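Calcium-regulated actin-bundling protein (Dictyostelium discoideum, PDB 4X3N) binds and bundles actin filaments under calcium control, and may contribute to the structure and reorganisation of filopodia and pseudopodia during cell movement. Local coordinates at residues A[28-33]-A[173-178]; A[32-37]-A[153-158]; A[51-56]-A[168-173]; A[91-96]-A[146-151]. All blocks are in the same frame, centred on the assembly; numbering follows the deposited sequence.

Helix 28-38 comes first in the chain. Later parts of the chain come back to it in two contacts: interaction 1 joins its start to the end of helix 167-174 and the turn after it, and interaction 2 joins its later turns to helix 153-160. Helix 42-57 follows and meets helix 167-174 in interaction 3. Strand 93-95 then pairs with strand 150-152 in interaction 4. Interaction 1 closes the widest loop, and interactions 3 and 4 nest inside it. Interaction 4 also nests inside the loops of interactions 2 and 3, while 2 and 3 cross. Phe-170 packs on Phe-33 and Leu-154, linking interactions 1, 2 and 3. Interactions 2 and 4 share the calcium ion and a water.

Interaction 1 of 4, residues A[28-33]-A[173-178]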
loop_
_atom_site.group_PDB
_atom_site.type_symbol
_atom_site.label_atom_id
_atom_site.label_comp_id
_atom_site.label_asym_id
_atom_site.label_seq_id
_atom_site.Cartn_x
_atom_site.Cartn_y
_atom_site.Cartn_z
ATOM N N ALA A 28 13.995 15.463 -16.131
ATOM C CA ALA A 28 13.591 15.516 -14.735
ATOM C C ALA A 28 12.505 16.563 -14.512
ATOM O O ALA A 28 11.593 16.383 -13.686
ATOM C CB ALA A 28 14.791 15.807 -13.836
ATOM N N GLU A 29 12.616 17.664 -15.230
ATOM C CA GLU A 29 11.690 18.739 -15.037
ATOM C C GLU A 29 10.301 18.340 -15.554
ATOM O O GLU A 29 9.302 18.687 -14.982
ATOM C CB GLU A 29 12.203 19.951 -15.813
ATOM C CG GLU A 29 11.489 21.268 -15.509
ATOM C CD GLU A 29 11.850 22.406 -16.477
ATOM O OE1 GLU A 29 12.957 22.393 -17.073
ATOM O OE2 GLU A 29 11.011 23.317 -16.655
ATOM N N ALA A 30 10.264 17.661 -16.691
ATOM C CA ALA A 30 8.996 17.254 -17.282
ATOM C C ALA A 30 8.394 16.116 -16.410
ATOM O O ALA A 30 7.203 16.096 -16.177
ATOM C CB ALA A 30 9.212 16.777 -18.683
ATOM N N MET A 31 9.227 15.189 -15.935
ATOM C CA MET A 31 8.759 14.121 -15.076
ATOM C C MET A 31 8.138 14.690 -13.819
ATOM O O MET A 31 7.138 14.177 -13.356
ATOM C CB MET A 31 9.883 13.166 -14.735
ATOM C CG MET A 31 9.459 11.925 -13.988
ATOM S SD MET A 31 8.138 10.986 -14.829
ATOM C CE MET A 31 9.145 9.985 -15.958
ATOM N N GLU A 32 8.693 15.773 -13.277
ATOM C CA GLU A 32 8.201 16.257 -12.002
ATOM C C GLU A 32 6.840 16.831 -12.260
ATOM O O GLU A 32 5.896 16.614 -11.473
ATOM C CB GLU A 32 9.137 17.325 -11.391
ATOM C CG GLU A 32 8.519 18.059 -10.191
ATOM C CD GLU A 32 9.177 19.427 -9.900
ATOM O OE1 GLU A 32 10.077 19.854 -10.663
ATOM O OE2 GLU A 32 8.806 20.087 -8.902
ATOM N N PHE A 33 6.740 17.600 -13.354
ATOM C CA PHE A 33 5.439 18.139 -13.800
ATOM C C PHE A 33 4.412 17.029 -13.949
ATOM O O PHE A 33 3.325 17.059 -13.400
ATOM C CB PHE A 33 5.595 18.878 -15.130
ATOM C CG PHE A 33 4.301 19.320 -15.708
ATOM C CD1 PHE A 33 3.622 20.421 -15.164
ATOM C CD2 PHE A 33 3.737 18.659 -16.747
ATOM C CE1 PHE A 33 2.432 20.842 -15.716
ATOM C CE2 PHE A 33 2.552 19.069 -17.278
ATOM C CZ PHE A 33 1.885 20.132 -16.751
ATOM N N ARG A 173 3.132 20.523 -24.298
ATOM C CA ARG A 173 1.881 21.204 -24.440
ATOM C C ARG A 173 1.343 21.806 -23.143
ATOM O O ARG A 173 0.718 22.874 -23.177
ATOM C CB ARG A 173 0.801 20.289 -25.002
ATOM C CG ARG A 173 0.983 19.931 -26.464
ATOM C CD ARG A 173 -0.046 18.903 -26.858
ATOM N NE ARG A 173 0.072 18.345 -28.232
ATOM C CZ ARG A 173 -0.920 18.394 -29.144
ATOM N NH1 ARG A 173 -2.088 19.006 -28.941
ATOM N NH2 ARG A 173 -0.744 17.804 -30.278
ATOM N N SER A 174 1.554 21.142 -22.025
ATOM C CA SER A 174 0.833 21.529 -20.795
ATOM C C SER A 174 1.644 22.342 -19.801
ATOM O O SER A 174 1.053 23.121 -19.021
ATOM C CB SER A 174 0.326 20.252 -20.054
ATOM O OG SER A 174 -0.536 20.593 -18.885
ATOM N N MET A 175 2.959 22.160 -19.794
ATOM C CA MET A 175 3.848 22.920 -18.890
ATOM C C MET A 175 3.756 24.437 -19.069
ATOM O O MET A 175 3.535 24.938 -20.165
ATOM C CB MET A 175 5.273 22.469 -19.022
ATOM C CG MET A 175 5.491 21.112 -18.408
ATOM S SD MET A 175 7.159 20.500 -18.623
ATOM C CE MET A 175 7.903 21.506 -17.330
ATOM N N ASN A 176 3.830 25.161 -17.955
ATOM C CA ASN A 176 3.685 26.632 -17.962
ATOM C C ASN A 176 2.388 27.206 -18.558
ATOM O O ASN A 176 2.380 28.266 -19.194
ATOM C CB ASN A 176 4.877 27.256 -18.686
ATOM C CG ASN A 176 6.194 26.755 -18.152
ATOM O OD1 ASN A 176 7.064 26.355 -18.912
ATOM N ND2 ASN A 176 6.339 26.754 -16.837
ATOM N N HIS A 177 1.296 26.476 -18.382
ATOM C CA HIS A 177 -0.018 26.985 -18.706
ATOM C C HIS A 177 -0.782 26.865 -17.430
ATOM O O HIS A 177 -1.373 25.832 -17.165
ATOM C CB HIS A 177 -0.621 26.194 -19.834
ATOM C CG HIS A 177 0.175 26.301 -21.087
ATOM N ND1 HIS A 177 0.181 27.439 -21.870
ATOM C CD2 HIS A 177 1.045 25.443 -21.665
ATOM C CE1 HIS A 177 0.987 27.260 -22.901
ATOM N NE2 HIS A 177 1.517 26.056 -22.805
ATOM N N ASP A 178 -0.693 27.908 -16.612
ATOM C CA ASP A 178 -1.335 27.904 -15.320
ATOM C C ASP A 178 -2.826 28.137 -15.485
ATOM O O ASP A 178 -3.278 28.792 -16.395
ATOM C CB ASP A 178 -0.692 28.926 -14.372
ATOM C CG ASP A 178 0.709 28.479 -13.882
ATOM O OD1 ASP A 178 1.240 27.411 -14.296
ATOM O OD2 ASP A 178 1.286 29.198 -13.047
#
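Met-175 lays its CG over one face of the Phe-33 ring, 3.5 Å from the ring centroid and 17° off the normal. This is a CH-pi contact and the tight part of the interface. The nearest pair is Met-175 CG and Phe-33 CD2, at 3.4 Å. The methionine chain runs over the ring toward helix 28-38, while the phenylalanine points the other way. The chain of Met-175 bends at its last torsion, chi3 78°, which turns CE toward Glu-29. SD stands obliquely to the Phe-33 ring, 4.8 Å from its centroid, as a Met-aromatic contact. It also reaches Ala-30, with SD 4.0 Å from CA. At the ring edge, in plane, Ser-174 OG lies 3.3 Å from Phe-33 CZ.

The outer side is looser. There Met-175 CE meets the exposed carboxylate of Glu-29, with OE2 at 3.7 Å. Met-175 is the first residue past the end of helix 167-174, and a type II turn runs from Ser-174 to His-177. Cys-171 and Phe-170 extend the packing on Ala-30 and Phe-33. The join between helix 28-38 and this helix end thus rests on dispersion and sulfur-aromatic contacts, not on charge pairing.

Interaction 2 of 4, residues A[32-37]-A[153-158]; sequences EFFCNV and FLEYLL. With CA (calcium ion), chain D.
The Phe-34 ring carries Leu-154 CD2 over one face, 4.0 Å from the centroid and 21° off the normal, a CH-pi contact. Near the plane, at the edge, lie Glu-155 CG and Leu-158 CD2. The first is 3.8 Å from Phe-34 CZ, and the second is 3.7 Å from Phe-34 CE2. The same methyl, Leu-154 CD2, also meets Val-37 CG1 at 4.1 Å. Phe-34 holds its CG opposite the backbone N, chi1 -172°, and this sends the ring across to helix 153-160. The two helix segments lie 111° apart in direction, with axes 10.8 Å apart at closest approach. Cys-171 and Val-145 also touch the ring.

Only the aliphatic part of Glu-155 packs here. Its carboxylate turns to the calcium ion and binds it with both oxygens, OE1 at 2.7 Å and OE2 at 2.5 Å. Ser-152 OG also hydrogen-bonds OE1. Glu-155 is the last ligand of an EF-hand-like loop. The buried contact therefore couples apolar packing to two-oxygen calcium coordination.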
loop_
_atom_site.group_PDB
_atom_site.type_symbol
_atom_site.label_atom_id
_atom_site.label_comp_id
_atom_site.label_asym_id
_atom_site.label_seq_id
_atom_site.Cartn_x
_atom_site.Cartn_y
_atom_site.Cartn_z
ATOM N N GLU A 32 8.693 15.773 -13.277
ATOM C CA GLU A 32 8.201 16.257 -12.002
ATOM C C GLU A 32 6.840 16.831 -12.260
ATOM O O GLU A 32 5.896 16.614 -11.473
ATOM C CB GLU A 32 9.137 17.325 -11.391
ATOM C CG GLU A 32 8.519 18.059 -10.191
ATOM C CD GLU A 32 9.177 19.427 -9.900
ATOM O OE1 GLU A 32 10.077 19.854 -10.663
ATOM O OE2 GLU A 32 8.806 20.087 -8.902
ATOM N N PHE A 33 6.740 17.600 -13.354
ATOM C CA PHE A 33 5.439 18.139 -13.800
ATOM C C PHE A 33 4.412 17.029 -13.949
ATOM O O PHE A 33 3.325 17.059 -13.400
ATOM C CB PHE A 33 5.595 18.878 -15.130
ATOM C CG PHE A 33 4.301 19.320 -15.708
ATOM C CD1 PHE A 33 3.622 20.421 -15.164
ATOM C CD2 PHE A 33 3.737 18.659 -16.747
ATOM C CE1 PHE A 33 2.432 20.842 -15.716
ATOM C CE2 PHE A 33 2.552 19.069 -17.278
ATOM C CZ PHE A 33 1.885 20.132 -16.751
ATOM N N PHE A 34 4.792 16.017 -14.718
ATOM C CA PHE A 34 3.917 14.892 -15.015
ATOM C C PHE A 34 3.462 14.237 -13.732
ATOM O O PHE A 34 2.283 13.952 -13.569
ATOM C CB PHE A 34 4.713 13.884 -15.835
ATOM C CG PHE A 34 3.914 12.756 -16.373
ATOM C CD1 PHE A 34 3.712 11.654 -15.657
ATOM C CD2 PHE A 34 3.434 12.810 -17.678
ATOM C CE1 PHE A 34 2.934 10.606 -16.161
ATOM C CE2 PHE A 34 2.655 11.789 -18.200
ATOM C CZ PHE A 34 2.424 10.674 -17.463
ATOM N N CYS A 35 4.388 13.955 -12.838
ATOM C CA CYS A 35 4.028 13.300 -11.586
ATOM C C CYS A 35 3.052 14.135 -10.781
ATOM O O CYS A 35 2.121 13.569 -10.159
ATOM C CB CYS A 35 5.266 12.940 -10.738
ATOM S SG CYS A 35 6.203 11.580 -11.496
ATOM N N ASN A 36 3.227 15.458 -10.793
ATOM C CA ASN A 36 2.278 16.320 -10.079
ATOM C C ASN A 36 0.903 16.336 -10.638
ATOM O O ASN A 36 -0.061 16.207 -9.904
ATOM C CB ASN A 36 2.824 17.727 -9.975
ATOM C CG ASN A 36 3.991 17.784 -9.021
ATOM O OD1 ASN A 36 4.042 17.004 -8.076
ATOM N ND2 ASN A 36 4.920 18.681 -9.244
ATOM N N VAL A 37 0.786 16.491 -11.955
ATOM C CA VAL A 37 -0.498 16.413 -12.600
ATOM C C VAL A 37 -1.127 15.048 -12.289
ATOM O O VAL A 37 -2.317 14.959 -12.026
ATOM C CB VAL A 37 -0.394 16.552 -14.175
ATOM C CG1 VAL A 37 -1.788 16.391 -14.810
ATOM C CG2 VAL A 37 0.213 17.905 -14.552
ATOM N N PHE A 153 -5.402 8.474 -14.297
ATOM C CA PHE A 153 -6.297 8.748 -15.426
ATOM C C PHE A 153 -5.540 9.370 -16.545
ATOM O O PHE A 153 -5.754 9.022 -17.697
ATOM C CB PHE A 153 -7.451 9.613 -14.991
ATOM C CG PHE A 153 -8.632 9.622 -15.928
ATOM C CD1 PHE A 153 -9.100 8.464 -16.497
ATOM C CD2 PHE A 153 -9.356 10.814 -16.141
ATOM C CE1 PHE A 153 -10.207 8.495 -17.377
ATOM C CE2 PHE A 153 -10.506 10.834 -16.990
ATOM C CZ PHE A 153 -10.885 9.694 -17.622
ATOM N N LEU A 154 -4.577 10.231 -16.215
ATOM C CA LEU A 154 -3.675 10.813 -17.206
ATOM C C LEU A 154 -2.965 9.731 -18.017
ATOM O O LEU A 154 -2.898 9.831 -19.216
ATOM C CB LEU A 154 -2.603 11.716 -16.631
ATOM C CG LEU A 154 -1.635 12.409 -17.613
ATOM C CD1 LEU A 154 -2.308 13.435 -18.535
ATOM C CD2 LEU A 154 -0.549 13.108 -16.835
ATOM N N GLU A 155 -2.411 8.757 -17.341
ATOM C CA GLU A 155 -1.643 7.701 -18.013
ATOM C C GLU A 155 -2.557 6.846 -18.890
ATOM O O GLU A 155 -2.202 6.541 -20.009
ATOM C CB GLU A 155 -0.874 6.881 -16.975
ATOM C CG GLU A 155 0.339 7.614 -16.460
ATOM C CD GLU A 155 0.920 6.942 -15.253
ATOM O OE1 GLU A 155 0.195 6.835 -14.260
ATOM O OE2 GLU A 155 2.086 6.510 -15.322
ATOM N N TYR A 156 -3.735 6.502 -18.382
ATOM C CA TYR A 156 -4.752 5.832 -19.207
ATOM C C TYR A 156 -5.072 6.641 -20.477
ATOM O O TYR A 156 -5.141 6.097 -21.595
ATOM C CB TYR A 156 -6.043 5.554 -18.402
ATOM C CG TYR A 156 -7.268 5.471 -19.286
ATOM C CD1 TYR A 156 -7.545 4.311 -20.012
ATOM C CD2 TYR A 156 -8.182 6.515 -19.358
ATOM C CE1 TYR A 156 -8.696 4.222 -20.821
ATOM C CE2 TYR A 156 -9.290 6.462 -20.173
ATOM C CZ TYR A 156 -9.545 5.310 -20.933
ATOM O OH TYR A 156 -10.686 5.230 -21.752
ATOM N N LEU A 157 -5.270 7.940 -20.318
ATOM C CA LEU A 157 -5.593 8.797 -21.452
ATOM C C LEU A 157 -4.546 8.901 -22.519
ATOM O O LEU A 157 -4.835 8.797 -23.710
ATOM C CB LEU A 157 -5.954 10.191 -20.996
ATOM C CG LEU A 157 -7.268 10.202 -20.228
ATOM C CD1 LEU A 157 -7.470 11.557 -19.534
ATOM C CD2 LEU A 157 -8.510 9.991 -21.125
ATOM N N LEU A 158 -3.308 9.062 -22.100
ATOM C CA LEU A 158 -2.232 9.190 -23.022
ATOM C C LEU A 158 -2.041 7.945 -23.863
ATOM O O LEU A 158 -1.702 8.046 -25.067
ATOM C CB LEU A 158 -0.962 9.451 -22.255
ATOM C CG LEU A 158 -0.453 10.891 -22.047
ATOM C CD1 LEU A 158 -1.190 12.043 -22.643
ATOM C CD2 LEU A 158 0.000 11.108 -20.646
HETATM CA CA CA D . 2.194 5.690 -12.939
HETATM O O HOH W 1 1.459 7.545 -11.631
#

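Interaction 3 of 4, residues A[51-56]-A[168-173]; sequences NAYWAE and ADFCTR
Tyr-53 and Arg-173 cross at about a right angle at the heart of a salt-bridge network between helices 42-57 and 167-174. The network joins Glu-56, Arg-173 and Asp-169. The guanidinium and ring planes are 30° apart, and Tyr-53 CE1 sits over the centre of one guanidinium face. Arg-173 CD lies over the Tyr-53 ring, 4.0 Å from its centroid, a CH-pi contact. The arginine chain is extended from CG to NE and reaches across to helix 42-57.

Glu-56 comes from the opposite direction and is gripped end-on. Arg-173 NH2 gives a bond of 2.9 Å to Glu-56 OE2, with an N-H...O angle of 160°, from above the carboxylate plane. NH1 bonds Glu-56 OE1 at 2.9 Å. It also donates to the backbone, with Ala-52 O 2.8 Å from Arg-173 NH1. Nearby, Ala-52 CB packs on Phe-170 CD1, and Phe-170 CB lies at the Tyr-53 ring edge. Leu-158 also touches Tyr-53, and Phe-164 meets its ring.

With only an alanine here in place of Arg-173, Glu-56 and Asp-169 would probably lose their shared positive partner, Ala-52 O its donor, and the Tyr-53 ring the group lying over its face.

Asp-169 OD2 takes a weak bond from Arg-173 NE within its own helix. From across the contact, Tyr-53 OH donates to the anti lone pair of Asp-169 OD2 at 2.5 Å.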
loop_
_atom_site.group_PDB
_atom_site.type_symbol
_atom_site.label_atom_id
_atom_site.label_comp_id
_atom_site.label_asym_id
_atom_site.label_seq_id
_atom_site.Cartn_x
_atom_site.Cartn_y
_atom_site.Cartn_z
ATOM N N ASN A 51 -7.338 20.142 -22.214
ATOM C CA ASN A 51 -6.725 21.399 -22.617
ATOM C C ASN A 51 -5.560 21.237 -23.575
ATOM O O ASN A 51 -5.411 22.045 -24.455
ATOM C CB ASN A 51 -6.176 22.171 -21.427
ATOM C CG ASN A 51 -7.276 22.875 -20.647
ATOM O OD1 ASN A 51 -8.352 23.124 -21.169
ATOM N ND2 ASN A 51 -6.989 23.210 -19.409
ATOM N N ALA A 52 -4.706 20.250 -23.344
ATOM C CA ALA A 52 -3.505 20.102 -24.125
ATOM C C ALA A 52 -3.847 19.577 -25.545
ATOM O O ALA A 52 -3.236 19.957 -26.540
ATOM C CB ALA A 52 -2.538 19.150 -23.458
ATOM N N TYR A 53 -4.824 18.709 -25.620
ATOM C CA TYR A 53 -5.069 18.015 -26.859
ATOM C C TYR A 53 -6.436 18.368 -27.451
ATOM O O TYR A 53 -6.991 17.608 -28.256
ATOM C CB TYR A 53 -4.947 16.519 -26.616
ATOM C CG TYR A 53 -3.548 16.035 -26.526
ATOM C CD1 TYR A 53 -2.749 15.930 -27.652
ATOM C CD2 TYR A 53 -2.994 15.695 -25.283
ATOM C CE1 TYR A 53 -1.433 15.513 -27.533
ATOM C CE2 TYR A 53 -1.708 15.238 -25.150
ATOM C CZ TYR A 53 -0.907 15.147 -26.274
ATOM O OH TYR A 53 0.411 14.783 -26.127
ATOM N N TRP A 54 -6.994 19.511 -27.080
ATOM C CA TRP A 54 -8.356 19.837 -27.495
ATOM C C TRP A 54 -8.516 19.770 -29.050
ATOM O O TRP A 54 -9.539 19.279 -29.551
ATOM C CB TRP A 54 -8.774 21.241 -26.939
ATOM C CG TRP A 54 -10.233 21.459 -27.032
ATOM C CD1 TRP A 54 -10.897 22.351 -27.861
ATOM C CD2 TRP A 54 -11.235 20.748 -26.324
ATOM N NE1 TRP A 54 -12.236 22.203 -27.701
ATOM C CE2 TRP A 54 -12.473 21.236 -26.752
ATOM C CE3 TRP A 54 -11.205 19.699 -25.402
ATOM C CZ2 TRP A 54 -13.671 20.745 -26.262
ATOM C CZ3 TRP A 54 -12.404 19.217 -24.899
ATOM C CH2 TRP A 54 -13.614 19.732 -25.319
ATOM N N ALA A 55 -7.501 20.209 -29.793
ATOM C CA ALA A 55 -7.618 20.306 -31.252
ATOM C C ALA A 55 -7.814 18.918 -31.782
ATOM O O ALA A 55 -8.584 18.723 -32.704
ATOM C CB ALA A 55 -6.403 20.942 -31.889
ATOM N N GLU A 56 -7.164 17.954 -31.159
ATOM C CA GLU A 56 -7.205 16.588 -31.618
ATOM C C GLU A 56 -8.253 15.721 -31.015
ATOM O O GLU A 56 -8.613 14.698 -31.598
ATOM C CB GLU A 56 -5.860 15.926 -31.310
ATOM C CG GLU A 56 -4.640 16.518 -32.000
ATOM C CD GLU A 56 -4.072 17.728 -31.298
ATOM O OE1 GLU A 56 -4.503 18.102 -30.181
ATOM O OE2 GLU A 56 -3.112 18.277 -31.858
ATOM N N ALA A 168 5.903 13.037 -23.424
ATOM C CA ALA A 168 6.757 14.196 -23.652
ATOM C C ALA A 168 6.056 15.334 -24.383
ATOM O O ALA A 168 6.140 16.513 -23.993
ATOM C CB ALA A 168 8.011 13.785 -24.425
ATOM N N ASP A 169 5.305 14.983 -25.409
ATOM C CA ASP A 169 4.433 15.920 -26.092
ATOM C C ASP A 169 3.456 16.579 -25.118
ATOM O O ASP A 169 3.288 17.820 -25.096
ATOM C CB ASP A 169 3.701 15.202 -27.262
ATOM C CG ASP A 169 2.797 16.162 -28.078
ATOM O OD1 ASP A 169 3.375 16.947 -28.886
ATOM O OD2 ASP A 169 1.532 16.175 -27.897
ATOM N N PHE A 170 2.772 15.763 -24.332
ATOM C CA PHE A 170 1.860 16.285 -23.354
ATOM C C PHE A 170 2.545 17.342 -22.448
ATOM O O PHE A 170 1.989 18.400 -22.210
ATOM C CB PHE A 170 1.276 15.156 -22.512
ATOM C CG PHE A 170 0.602 15.659 -21.279
ATOM C CD1 PHE A 170 -0.590 16.347 -21.382
ATOM C CD2 PHE A 170 1.210 15.551 -20.065
ATOM C CE1 PHE A 170 -1.169 16.884 -20.282
ATOM C CE2 PHE A 170 0.599 16.076 -18.921
ATOM C CZ PHE A 170 -0.560 16.747 -19.044
ATOM N N CYS A 171 3.741 17.053 -21.945
ATOM C CA CYS A 171 4.420 17.981 -21.037
ATOM C C CYS A 171 4.761 19.307 -21.764
ATOM O O CYS A 171 4.571 20.441 -21.244
ATOM C CB CYS A 171 5.671 17.310 -20.448
ATOM S SG CYS A 171 5.334 15.927 -19.330
ATOM N N THR A 172 5.184 19.167 -23.015
ATOM C CA THR A 172 5.473 20.338 -23.843
ATOM C C THR A 172 4.268 21.158 -24.011
ATOM O O THR A 172 4.342 22.348 -23.933
ATOM C CB THR A 172 5.895 19.907 -25.245
ATOM O OG1 THR A 172 7.160 19.211 -25.157
ATOM C CG2 THR A 172 5.983 21.101 -26.205
ATOM N N ARG A 173 3.132 20.523 -24.298
ATOM C CA ARG A 173 1.881 21.204 -24.440
ATOM C C ARG A 173 1.343 21.806 -23.143
ATOM O O ARG A 173 0.718 22.874 -23.177
ATOM C CB ARG A 173 0.801 20.289 -25.002
ATOM C CG ARG A 173 0.983 19.931 -26.464
ATOM C CD ARG A 173 -0.046 18.903 -26.858
ATOM N NE ARG A 173 0.072 18.345 -28.232
ATOM C CZ ARG A 173 -0.920 18.394 -29.144
ATOM N NH1 ARG A 173 -2.088 19.006 -28.941
ATOM N NH2 ARG A 173 -0.744 17.804 -30.278
#

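Interaction 4 of 4, residues A[91-96]-A[146-151]; sequences GNDLDF and NFDGRV. With CA (calcium ion), chain D.
Arg-150 O binds the calcium ion at 2.3 Å, while the side chain of Arg-150 grips Asp-93 across the contact. Asp-148 OD1 is a further ligand, as is Asn-146. Asp-144, Glu-155 and a water complete the EF-hand-like site. Asp-148 OD1 also accepts from Arg-150 N, making an Asx turn.

Leu-94 and Val-151 form an antiparallel hydrogen-bonded pair. Val-151 N donates to Leu-94 O at 2.7 Å, and Leu-94 N to Val-151 O at 2.8 Å. The Arg-150 chain bends at chi2 and chi3 (-73° and -62°), bringing NE to 2.7 Å from Asp-93 OD1, above the carboxylate plane. NH2 donates to Asp-93 O. Lys-39 holds the other oxygen of Asp-93.

Losing the guanidinium to an alanine here would probably leave Asp-93 OD1 without its charge partner and the strand pairing less braced.

Beyond, a water bridges Phe-96 N and Gly-149 O. One residue thus gives its carbonyl to calcium and its charge to the neighbouring strand, so metal site and sheet are chemically linked.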
loop_
_atom_site.group_PDB
_atom_site.type_symbol
_atom_site.label_atom_id
_atom_site.label_comp_id
_atom_site.label_asym_id
_atom_site.label_seq_id
_atom_site.Cartn_x
_atom_site.Cartn_y
_atom_site.Cartn_z
ATOM N N GLY A 91 -10.211 10.303 -6.298
ATOM C CA GLY A 91 -8.842 9.781 -6.239
ATOM C C GLY A 91 -7.929 10.239 -7.361
ATOM O O GLY A 91 -8.218 11.230 -7.989
ATOM N N ASN A 92 -6.783 9.569 -7.538
ATOM C CA ASN A 92 -5.788 9.968 -8.511
ATOM C C ASN A 92 -5.164 8.829 -9.282
ATOM O O ASN A 92 -4.868 9.008 -10.485
ATOM C CB ASN A 92 -4.627 10.766 -7.902
ATOM C CG ASN A 92 -4.100 10.224 -6.533
ATOM O OD1 ASN A 92 -4.310 9.097 -6.141
ATOM N ND2 ASN A 92 -3.440 11.098 -5.799
ATOM N N ASP A 93 -4.882 7.711 -8.628
ATOM C CA ASP A 93 -4.297 6.591 -9.361
ATOM C C ASP A 93 -4.645 5.210 -8.730
ATOM O O ASP A 93 -5.225 5.115 -7.661
ATOM C CB ASP A 93 -2.861 6.865 -9.564
ATOM C CG ASP A 93 -2.030 6.861 -8.246
ATOM O OD1 ASP A 93 -2.351 6.127 -7.318
ATOM O OD2 ASP A 93 -1.132 7.669 -8.118
ATOM N N LEU A 94 -4.395 4.163 -9.481
ATOM C CA LEU A 94 -4.756 2.807 -9.151
ATOM C C LEU A 94 -3.505 1.891 -9.165
ATOM O O LEU A 94 -2.615 2.008 -10.043
ATOM C CB LEU A 94 -5.732 2.249 -10.195
ATOM C CG LEU A 94 -6.924 3.121 -10.668
ATOM C CD1 LEU A 94 -7.737 2.334 -11.705
ATOM C CD2 LEU A 94 -7.780 3.510 -9.465
ATOM N N ASP A 95 -3.452 0.922 -8.245
ATOM C CA ASP A 95 -2.402 -0.080 -8.335
ATOM C C ASP A 95 -2.748 -0.965 -9.534
ATOM O O ASP A 95 -3.862 -0.834 -10.092
ATOM C CB ASP A 95 -2.184 -0.797 -7.008
ATOM C CG ASP A 95 -3.256 -1.839 -6.623
ATOM O OD1 ASP A 95 -3.979 -2.464 -7.457
ATOM O OD2 ASP A 95 -3.289 -2.118 -5.365
ATOM N N PHE A 96 -1.879 -1.883 -9.887
ATOM C CA PHE A 96 -2.106 -2.676 -11.089
ATOM C C PHE A 96 -3.310 -3.666 -10.993
ATOM O O PHE A 96 -4.004 -3.969 -12.016
ATOM C CB PHE A 96 -0.822 -3.436 -11.481
ATOM C CG PHE A 96 0.261 -2.604 -12.122
ATOM C CD1 PHE A 96 0.161 -1.252 -12.300
ATOM C CD2 PHE A 96 1.438 -3.232 -12.486
ATOM C CE1 PHE A 96 1.197 -0.542 -12.849
ATOM C CE2 PHE A 96 2.473 -2.527 -13.052
ATOM C CZ PHE A 96 2.354 -1.175 -13.247
ATOM N N ASN A 146 5.724 6.820 -15.348
ATOM C CA ASN A 146 6.651 7.265 -14.326
ATOM C C ASN A 146 7.150 6.150 -13.417
ATOM O O ASN A 146 7.764 6.432 -12.408
ATOM C CB ASN A 146 6.053 8.395 -13.531
ATOM C CG ASN A 146 4.709 8.051 -12.993
ATOM O OD1 ASN A 146 4.267 6.919 -13.105
ATOM N ND2 ASN A 146 4.022 9.041 -12.443
ATOM N N PHE A 147 6.867 4.896 -13.768
ATOM C CA PHE A 147 7.375 3.719 -13.059
ATOM C C PHE A 147 7.069 3.649 -11.574
ATOM O O PHE A 147 7.941 3.263 -10.764
ATOM C CB PHE A 147 8.872 3.558 -13.329
ATOM C CG PHE A 147 9.187 3.350 -14.784
ATOM C CD1 PHE A 147 9.481 4.399 -15.578
ATOM C CD2 PHE A 147 9.182 2.095 -15.329
ATOM C CE1 PHE A 147 9.775 4.211 -16.924
ATOM C CE2 PHE A 147 9.464 1.893 -16.668
ATOM C CZ PHE A 147 9.760 2.968 -17.463
ATOM N N ASP A 148 5.820 4.010 -11.212
ATOM C CA ASP A 148 5.462 4.006 -9.811
ATOM C C ASP A 148 4.586 2.856 -9.441
ATOM O O ASP A 148 4.154 2.772 -8.324
ATOM C CB ASP A 148 4.922 5.388 -9.351
ATOM C CG ASP A 148 3.583 5.727 -9.973
ATOM O OD1 ASP A 148 3.128 4.945 -10.780
ATOM O OD2 ASP A 148 2.997 6.765 -9.651
ATOM N N GLY A 149 4.332 1.949 -10.385
ATOM C CA GLY A 149 3.391 0.847 -10.224
ATOM C C GLY A 149 1.926 1.288 -10.079
ATOM O O GLY A 149 1.087 0.507 -9.595
ATOM N N ARG A 150 1.626 2.544 -10.440
ATOM C CA ARG A 150 0.284 3.083 -10.362
ATOM C C ARG A 150 -0.182 3.581 -11.749
ATOM O O ARG A 150 0.637 4.011 -12.602
ATOM C CB ARG A 150 0.231 4.248 -9.390
ATOM C CG ARG A 150 0.877 4.079 -8.014
ATOM C CD ARG A 150 0.118 3.188 -7.065
ATOM N NE ARG A 150 -1.211 3.707 -6.749
ATOM C CZ ARG A 150 -2.031 3.161 -5.864
ATOM N NH1 ARG A 150 -1.641 2.076 -5.164
ATOM N NH2 ARG A 150 -3.242 3.682 -5.660
ATOM N N VAL A 151 -1.480 3.491 -11.985
ATOM C CA VAL A 151 -2.095 4.017 -13.187
ATOM C C VAL A 151 -3.029 5.196 -12.834
ATOM O O VAL A 151 -3.986 5.038 -12.060
ATOM C CB VAL A 151 -2.866 2.944 -13.955
ATOM C CG1 VAL A 151 -3.527 3.547 -15.156
ATOM C CG2 VAL A 151 -1.954 1.810 -14.392
HETATM CA CA CA D . 2.194 5.690 -12.939
HETATM O O HOH W 2 0.945 -2.159 -8.692
HETATM O O HOH W 1 1.459 7.545 -11.631
#